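Local coordinates for protein S-adenosylmethionine-dependent methyltransferase (Clostridium acetobutylicum, PDB 1Y8C) that probably transfers a methyl group from S-adenosylmethionine to an acceptor substrate, at residues A[7-12]-A[183-188]; A[166-171]-A[177-182]. One frame throughout, in Å; residues are numbered along the deposited sequence.

Both contacts involve the four-stranded antiparallel sheet that stands beside the seven-stranded mixed sheet of this methyltransferase, and both use strand 176-186. In contact 2 its first part, residues 177-182, pairs with 166-171 of the preceding strand; in contact 1 Phe183 and Val185, from the segment that follows, meet helix 3-15. Along the chain contact 2 is nested within the loop that contact 1 closes. Their centres lie about 15 Å apart, each about 19 Å from the centre of the chain. They touch where CD2 of Phe183 comes 3.5 Å from CB of Tyr166, and again where OH of Tyr10 approaches CD1 of Ile181 at 4.2 Å, so the packing of the two contacts is continuous.

Contact 1: residues A[7-12]-A[183-188]; sequences AHIYDK and FFVRDG
The N-terminal helix 3-15 packs against the antiparallel sheet here, with Tyr10 and Ile9 facing Phe183 and Val185 of strand 176-186. The two side chains cross at about a right angle, their ring planes inclined at roughly 50°: CD1 of Tyr10 lies 3.9 Å from CE1 of Phe183 and 4.0 Å from its CZ, so the CD1 corner of the tyrosine meets the outer end of the phenylalanine obliquely. Tyr10 carries CG anti to its own nitrogen (chi1 -167°), which swings the ring off the helix to the strand although its CB starts out at a slant. Its hydroxyl is hydrogen-bonded to His198 of strand 191-201, a polar tether for a ring otherwise held by packing. Phe183 is further enclosed by Phe6, which meets it edge-to-face, and by Tyr166.

Alongside, Ile9 points its CB at the strand and reaches out with CD1, which stops 4.4 Å from CG1 of Val185, a looser branch-to-branch touch. No hydrogen bond joins the two segments, and the backbones stay well apart, with the CA atoms of Tyr10 and Phe183 separated by 9.3 Å. Side-chain packing bridges that separation, an arrangement typical of a helix lying on one face of an antiparallel sheet.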
loop_
_atom_site.group_PDB
_atom_site.type_symbol
_atom_site.label_atom_id
_atom_site.label_comp_id
_atom_site.label_asym_id
_atom_site.label_seq_id
_atom_site.Cartn_x
_atom_site.Cartn_y
_atom_site.Cartn_z
ATOM N N ALA A 7 -7.105 -10.397 6.312
ATOM C CA ALA A 7 -6.114 -9.490 5.744
ATOM C C ALA A 7 -4.701 -10.083 5.861
ATOM O O ALA A 7 -3.878 -9.936 4.951
ATOM C CB ALA A 7 -6.174 -8.135 6.453
ATOM N N HIS A 8 -4.420 -10.736 6.987
ATOM C CA HIS A 8 -3.112 -11.349 7.194
ATOM C C HIS A 8 -2.967 -12.503 6.219
ATOM O O HIS A 8 -1.943 -12.642 5.549
ATOM C CB HIS A 8 -2.968 -11.861 8.631
ATOM C CG HIS A 8 -2.878 -10.771 9.655
ATOM N ND1 HIS A 8 -1.848 -9.854 9.678
ATOM C CD2 HIS A 8 -3.690 -10.445 10.690
ATOM C CE1 HIS A 8 -2.029 -9.013 10.680
ATOM N NE2 HIS A 8 -3.141 -9.351 11.310
ATOM N N ILE A 9 -4.003 -13.329 6.136
ATOM C CA ILE A 9 -3.981 -14.462 5.230
ATOM C C ILE A 9 -3.667 -13.986 3.814
ATOM O O ILE A 9 -2.794 -14.535 3.146
ATOM C CB ILE A 9 -5.337 -15.201 5.229
ATOM C CG1 ILE A 9 -5.632 -15.735 6.636
ATOM C CG2 ILE A 9 -5.309 -16.338 4.208
ATOM C CD1 ILE A 9 -7.010 -16.342 6.800
ATOM N N TYR A 10 -4.376 -12.951 3.376
ATOM C CA TYR A 10 -4.203 -12.391 2.039
ATOM C C TYR A 10 -2.767 -11.954 1.796
ATOM O O TYR A 10 -2.141 -12.347 0.807
ATOM C CB TYR A 10 -5.138 -11.186 1.847
ATOM C CG TYR A 10 -5.277 -10.717 0.410
ATOM C CD1 TYR A 10 -6.281 -11.219 -0.413
ATOM C CD2 TYR A 10 -4.390 -9.787 -0.130
ATOM C CE1 TYR A 10 -6.405 -10.808 -1.738
ATOM C CE2 TYR A 10 -4.497 -9.374 -1.454
ATOM C CZ TYR A 10 -5.508 -9.888 -2.253
ATOM O OH TYR A 10 -5.611 -9.478 -3.565
ATOM N N ASP A 11 -2.254 -11.123 2.694
ATOM C CA ASP A 11 -0.892 -10.616 2.571
ATOM C C ASP A 11 0.168 -11.704 2.611
ATOM O O ASP A 11 1.226 -11.567 1.995
ATOM C CB ASP A 11 -0.599 -9.596 3.673
ATOM C CG ASP A 11 -1.179 -8.235 3.372
ATOM O OD1 ASP A 11 -1.409 -7.944 2.170
ATOM O OD2 ASP A 11 -1.383 -7.453 4.331
ATOM N N LYS A 12 -0.109 -12.778 3.344
ATOM C CA LYS A 12 0.842 -13.881 3.454
ATOM C C LYS A 12 0.783 -14.845 2.267
ATOM O O LYS A 12 1.802 -15.400 1.871
ATOM C CB LYS A 12 0.602 -14.663 4.750
ATOM C CG LYS A 12 1.378 -15.972 4.830
ATOM C CD LYS A 12 0.961 -16.803 6.044
ATOM C CE LYS A 12 1.655 -18.178 6.064
ATOM N NZ LYS A 12 3.157 -18.081 6.188
ATOM N N PHE A 183 -11.788 -17.351 -1.842
ATOM C CA PHE A 183 -11.204 -17.929 -0.646
ATOM C C PHE A 183 -12.244 -18.728 0.084
ATOM O O PHE A 183 -13.427 -18.442 0.005
ATOM C CB PHE A 183 -10.707 -16.850 0.322
ATOM C CG PHE A 183 -9.404 -16.242 -0.061
ATOM C CD1 PHE A 183 -9.363 -15.075 -0.820
ATOM C CD2 PHE A 183 -8.213 -16.856 0.307
ATOM C CE1 PHE A 183 -8.150 -14.527 -1.210
ATOM C CE2 PHE A 183 -6.998 -16.324 -0.075
ATOM C CZ PHE A 183 -6.960 -15.152 -0.840
ATOM N N PHE A 184 -11.781 -19.740 0.796
ATOM C CA PHE A 184 -12.635 -20.576 1.616
ATOM C C PHE A 184 -11.802 -20.753 2.865
ATOM O O PHE A 184 -10.750 -21.378 2.824
ATOM C CB PHE A 184 -12.881 -21.924 0.951
ATOM C CG PHE A 184 -13.993 -21.907 -0.042
ATOM C CD1 PHE A 184 -13.729 -21.843 -1.404
ATOM C CD2 PHE A 184 -15.320 -21.934 0.389
ATOM C CE1 PHE A 184 -14.775 -21.804 -2.326
ATOM C CE2 PHE A 184 -16.371 -21.897 -0.521
ATOM C CZ PHE A 184 -16.104 -21.830 -1.881
ATOM N N VAL A 185 -12.251 -20.165 3.963
ATOM C CA VAL A 185 -11.512 -20.263 5.208
ATOM C C VAL A 185 -12.204 -21.179 6.199
ATOM O O VAL A 185 -13.424 -21.138 6.349
ATOM C CB VAL A 185 -11.335 -18.888 5.862
ATOM C CG1 VAL A 185 -10.478 -19.018 7.113
ATOM C CG2 VAL A 185 -10.690 -17.922 4.873
ATOM N N ARG A 186 -11.416 -22.009 6.874
ATOM C CA ARG A 186 -11.945 -22.942 7.866
ATOM C C ARG A 186 -12.517 -22.192 9.068
ATOM O O ARG A 186 -11.939 -21.211 9.533
ATOM C CB ARG A 186 -10.832 -23.880 8.346
ATOM C CG ARG A 186 -10.993 -25.336 7.934
ATOM C CD ARG A 186 -12.122 -26.009 8.697
ATOM N NE ARG A 186 -11.902 -26.006 10.144
ATOM C CZ ARG A 186 -10.859 -26.570 10.753
ATOM N NH1 ARG A 186 -9.922 -27.190 10.043
ATOM N NH2 ARG A 186 -10.757 -26.520 12.080
ATOM N N ASP A 187 -13.653 -22.664 9.566
ATOM C CA ASP A 187 -14.302 -22.063 10.727
ATOM C C ASP A 187 -14.938 -23.200 11.516
ATOM O O ASP A 187 -16.110 -23.139 11.897
ATOM C CB ASP A 187 -15.366 -21.052 10.282
ATOM C CG ASP A 187 -15.982 -20.286 11.450
ATOM O OD1 ASP A 187 -15.224 -19.799 12.320
ATOM O OD2 ASP A 187 -17.228 -20.143 11.486
ATOM N N GLY A 188 -14.151 -24.250 11.739
ATOM C CA GLY A 188 -14.646 -25.406 12.460
ATOM C C GLY A 188 -15.084 -26.505 11.512
ATOM O O GLY A 188 -14.277 -27.041 10.758
#

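Contact 2: residues A[166-171]-A[177-182]; sequences YYWENQ and VSMYIS
The indole of Trp168 has Ile181 over one face: CD1 sits 3.8 Å from the centroid of the five-membered ring and only 8° off its normal, a CH-pi contact, while CG1 comes within 3.6 Å of Trp168 CD1. Ile181 turns CG1 beside its own nitrogen (chi1 -48°), which lays this branch along the indole. On the same face of the sheet Met179, a selenomethionine, makes an oblique Met-aromatic contact, its SE lying 5.5 Å from the centroid of the six-membered ring of Trp168. Ile14 of helix 3-15 and Leu152 of helix 145-152 also touch the Trp168 side chain. The Tyr166 ring has Trp168 N at its edge, in plane, and meets the ring of Tyr159 nearly parallel. The Tyr180 ring, on the other face of the sheet, receives the Glu169 carbonyl O at its edge and in its plane, 3.6 Å from Tyr180 CD1.

Between the two faces runs a regular antiparallel pairing. Tyr167 with Ser182, Glu169 with Tyr180 and Gln171 with Ser178 are the hydrogen-bonded pairs, whereas Trp168 with Ile181 and Asn170 with Met179 are non-hydrogen-bonded. The central pair is nearly straight: Glu169 N reaches Tyr180 O at 2.9 Å with an N-H...O angle of 172°, and Tyr180 N returns to Glu169 O at 3.0 Å. CA-H...O contacts such as Ile181 CA to Tyr167 O (3.4 Å) supplement these bonds. Ser182 OG is hydrogen-bonded to Asp195 of the next strand.

The chemistry is thus divided between the two faces. Trp168 and Ile181, with Met179 beside them, make a mainly apolar patch on the face that also carries Asn170. The other face, with Glu169, Tyr180 and Ser182, is more polar, and six backbone hydrogen bonds fix the register of the two strands.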
loop_
_atom_site.group_PDB
_atom_site.type_symbol
_atom_site.label_atom_id
_atom_site.label_comp_id
_atom_site.label_asym_id
_atom_site.label_seq_id
_atom_site.Cartn_x
_atom_site.Cartn_y
_atom_site.Cartn_z
ATOM N N TYR A 166 -8.054 -21.676 -1.716
ATOM C CA TYR A 166 -8.336 -20.580 -2.630
ATOM C C TYR A 166 -7.998 -20.867 -4.088
ATOM O O TYR A 166 -7.055 -21.593 -4.385
ATOM C CB TYR A 166 -7.620 -19.292 -2.164
ATOM C CG TYR A 166 -6.149 -19.151 -2.528
ATOM C CD1 TYR A 166 -5.751 -19.026 -3.860
ATOM C CD2 TYR A 166 -5.158 -19.100 -1.535
ATOM C CE1 TYR A 166 -4.412 -18.850 -4.207
ATOM C CE2 TYR A 166 -3.805 -18.926 -1.870
ATOM C CZ TYR A 166 -3.439 -18.800 -3.216
ATOM O OH TYR A 166 -2.116 -18.620 -3.594
ATOM N N TYR A 167 -8.795 -20.304 -4.994
ATOM C CA TYR A 167 -8.578 -20.448 -6.424
ATOM C C TYR A 167 -8.371 -19.029 -6.926
ATOM O O TYR A 167 -9.233 -18.164 -6.754
ATOM C CB TYR A 167 -9.789 -21.083 -7.098
ATOM C CG TYR A 167 -9.729 -21.056 -8.600
ATOM C CD1 TYR A 167 -8.568 -21.416 -9.279
ATOM C CD2 TYR A 167 -10.839 -20.693 -9.350
ATOM C CE1 TYR A 167 -8.515 -21.419 -10.671
ATOM C CE2 TYR A 167 -10.794 -20.688 -10.740
ATOM C CZ TYR A 167 -9.628 -21.053 -11.394
ATOM O OH TYR A 167 -9.591 -21.049 -12.773
ATOM N N TRP A 168 -7.223 -18.790 -7.544
ATOM C CA TRP A 168 -6.874 -17.457 -8.028
ATOM C C TRP A 168 -6.687 -17.441 -9.546
ATOM O O TRP A 168 -5.826 -18.128 -10.071
ATOM C CB TRP A 168 -5.595 -17.019 -7.288
ATOM C CG TRP A 168 -4.957 -15.734 -7.737
ATOM C CD1 TRP A 168 -5.414 -14.880 -8.701
ATOM C CD2 TRP A 168 -3.724 -15.176 -7.260
ATOM N NE1 TRP A 168 -4.549 -13.832 -8.855
ATOM C CE2 TRP A 168 -3.509 -13.981 -7.983
ATOM C CE3 TRP A 168 -2.794 -15.560 -6.289
ATOM C CZ2 TRP A 168 -2.375 -13.169 -7.771
ATOM C CZ3 TRP A 168 -1.666 -14.751 -6.078
ATOM C CH2 TRP A 168 -1.474 -13.570 -6.813
ATOM N N GLU A 169 -7.507 -16.669 -10.248
ATOM C CA GLU A 169 -7.389 -16.585 -11.699
ATOM C C GLU A 169 -6.924 -15.184 -12.123
ATOM O O GLU A 169 -7.502 -14.179 -11.715
ATOM C CB GLU A 169 -8.730 -16.896 -12.370
ATOM C CG GLU A 169 -8.594 -17.656 -13.682
ATOM C CD GLU A 169 -9.698 -17.340 -14.681
ATOM O OE1 GLU A 169 -10.887 -17.440 -14.315
ATOM O OE2 GLU A 169 -9.369 -17.000 -15.838
ATOM N N ASN A 170 -5.875 -15.131 -12.935
ATOM C CA ASN A 170 -5.337 -13.868 -13.404
ATOM C C ASN A 170 -5.645 -13.642 -14.866
ATOM O O ASN A 170 -5.516 -14.545 -15.686
ATOM C CB ASN A 170 -3.820 -13.821 -13.202
ATOM C CG ASN A 170 -3.427 -13.407 -11.793
ATOM O OD1 ASN A 170 -2.520 -13.990 -11.194
ATOM N ND2 ASN A 170 -4.093 -12.387 -11.262
ATOM N N GLN A 171 -6.062 -12.430 -15.189
ATOM C CA GLN A 171 -6.365 -12.074 -16.562
ATOM C C GLN A 171 -5.578 -10.803 -16.855
ATOM O O GLN A 171 -5.818 -9.763 -16.244
ATOM C CB GLN A 171 -7.877 -11.853 -16.711
ATOM C CG GLN A 171 -8.299 -10.834 -17.764
ATOM C CD GLN A 171 -7.828 -11.180 -19.163
ATOM O OE1 GLN A 171 -7.867 -10.338 -20.064
ATOM N NE2 GLN A 171 -7.390 -12.421 -19.359
ATOM N N VAL A 177 -4.214 -5.830 -15.150
ATOM C CA VAL A 177 -4.329 -7.182 -14.631
ATOM C C VAL A 177 -5.597 -7.308 -13.815
ATOM O O VAL A 177 -5.832 -6.525 -12.901
ATOM C CB VAL A 177 -3.154 -7.532 -13.710
ATOM C CG1 VAL A 177 -3.348 -8.921 -13.117
ATOM C CG2 VAL A 177 -1.863 -7.472 -14.482
ATOM N N SER A 178 -6.421 -8.291 -14.140
ATOM C CA SER A 178 -7.646 -8.489 -13.382
ATOM C C SER A 178 -7.498 -9.777 -12.582
ATOM O O SER A 178 -7.246 -10.844 -13.140
ATOM C CB SER A 178 -8.828 -8.572 -14.333
ATOM O OG SER A 178 -8.739 -7.523 -15.284
HETATM N N MSE A 179 -7.637 -9.665 -11.270
HETATM C CA MSE A 179 -7.486 -10.804 -10.393
HETATM C C MSE A 179 -8.811 -11.209 -9.786
HETATM O O MSE A 179 -9.517 -10.391 -9.203
HETATM C CB MSE A 179 -6.512 -10.462 -9.274
HETATM C CG MSE A 179 -5.229 -9.791 -9.737
HETATM SE SE MSE A 179 -4.116 -9.265 -8.235
HETATM C CE MSE A 179 -4.239 -7.341 -8.389
ATOM N N TYR A 180 -9.147 -12.480 -9.922
ATOM C CA TYR A 180 -10.383 -12.981 -9.355
ATOM C C TYR A 180 -9.973 -14.058 -8.368
ATOM O O TYR A 180 -9.331 -15.042 -8.741
ATOM C CB TYR A 180 -11.269 -13.554 -10.459
ATOM C CG TYR A 180 -11.517 -12.590 -11.602
ATOM C CD1 TYR A 180 -10.498 -12.268 -12.502
ATOM C CD2 TYR A 180 -12.769 -12.001 -11.788
ATOM C CE1 TYR A 180 -10.718 -11.388 -13.559
ATOM C CE2 TYR A 180 -13.000 -11.119 -12.844
ATOM C CZ TYR A 180 -11.972 -10.819 -13.728
ATOM O OH TYR A 180 -12.193 -9.978 -14.802
ATOM N N ILE A 181 -10.325 -13.877 -7.103
ATOM C CA ILE A 181 -9.928 -14.858 -6.109
ATOM C C ILE A 181 -11.025 -15.263 -5.153
ATOM O O ILE A 181 -11.611 -14.426 -4.477
ATOM C CB ILE A 181 -8.763 -14.350 -5.244
ATOM C CG1 ILE A 181 -7.647 -13.764 -6.118
ATOM C CG2 ILE A 181 -8.239 -15.485 -4.408
ATOM C CD1 ILE A 181 -6.460 -13.253 -5.317
ATOM N N SER A 182 -11.274 -16.565 -5.092
ATOM C CA SER A 182 -12.269 -17.131 -4.203
ATOM C C SER A 182 -11.552 -17.840 -3.054
ATOM O O SER A 182 -10.790 -18.796 -3.268
ATOM C CB SER A 182 -13.138 -18.147 -4.945
ATOM O OG SER A 182 -13.923 -17.513 -5.952
#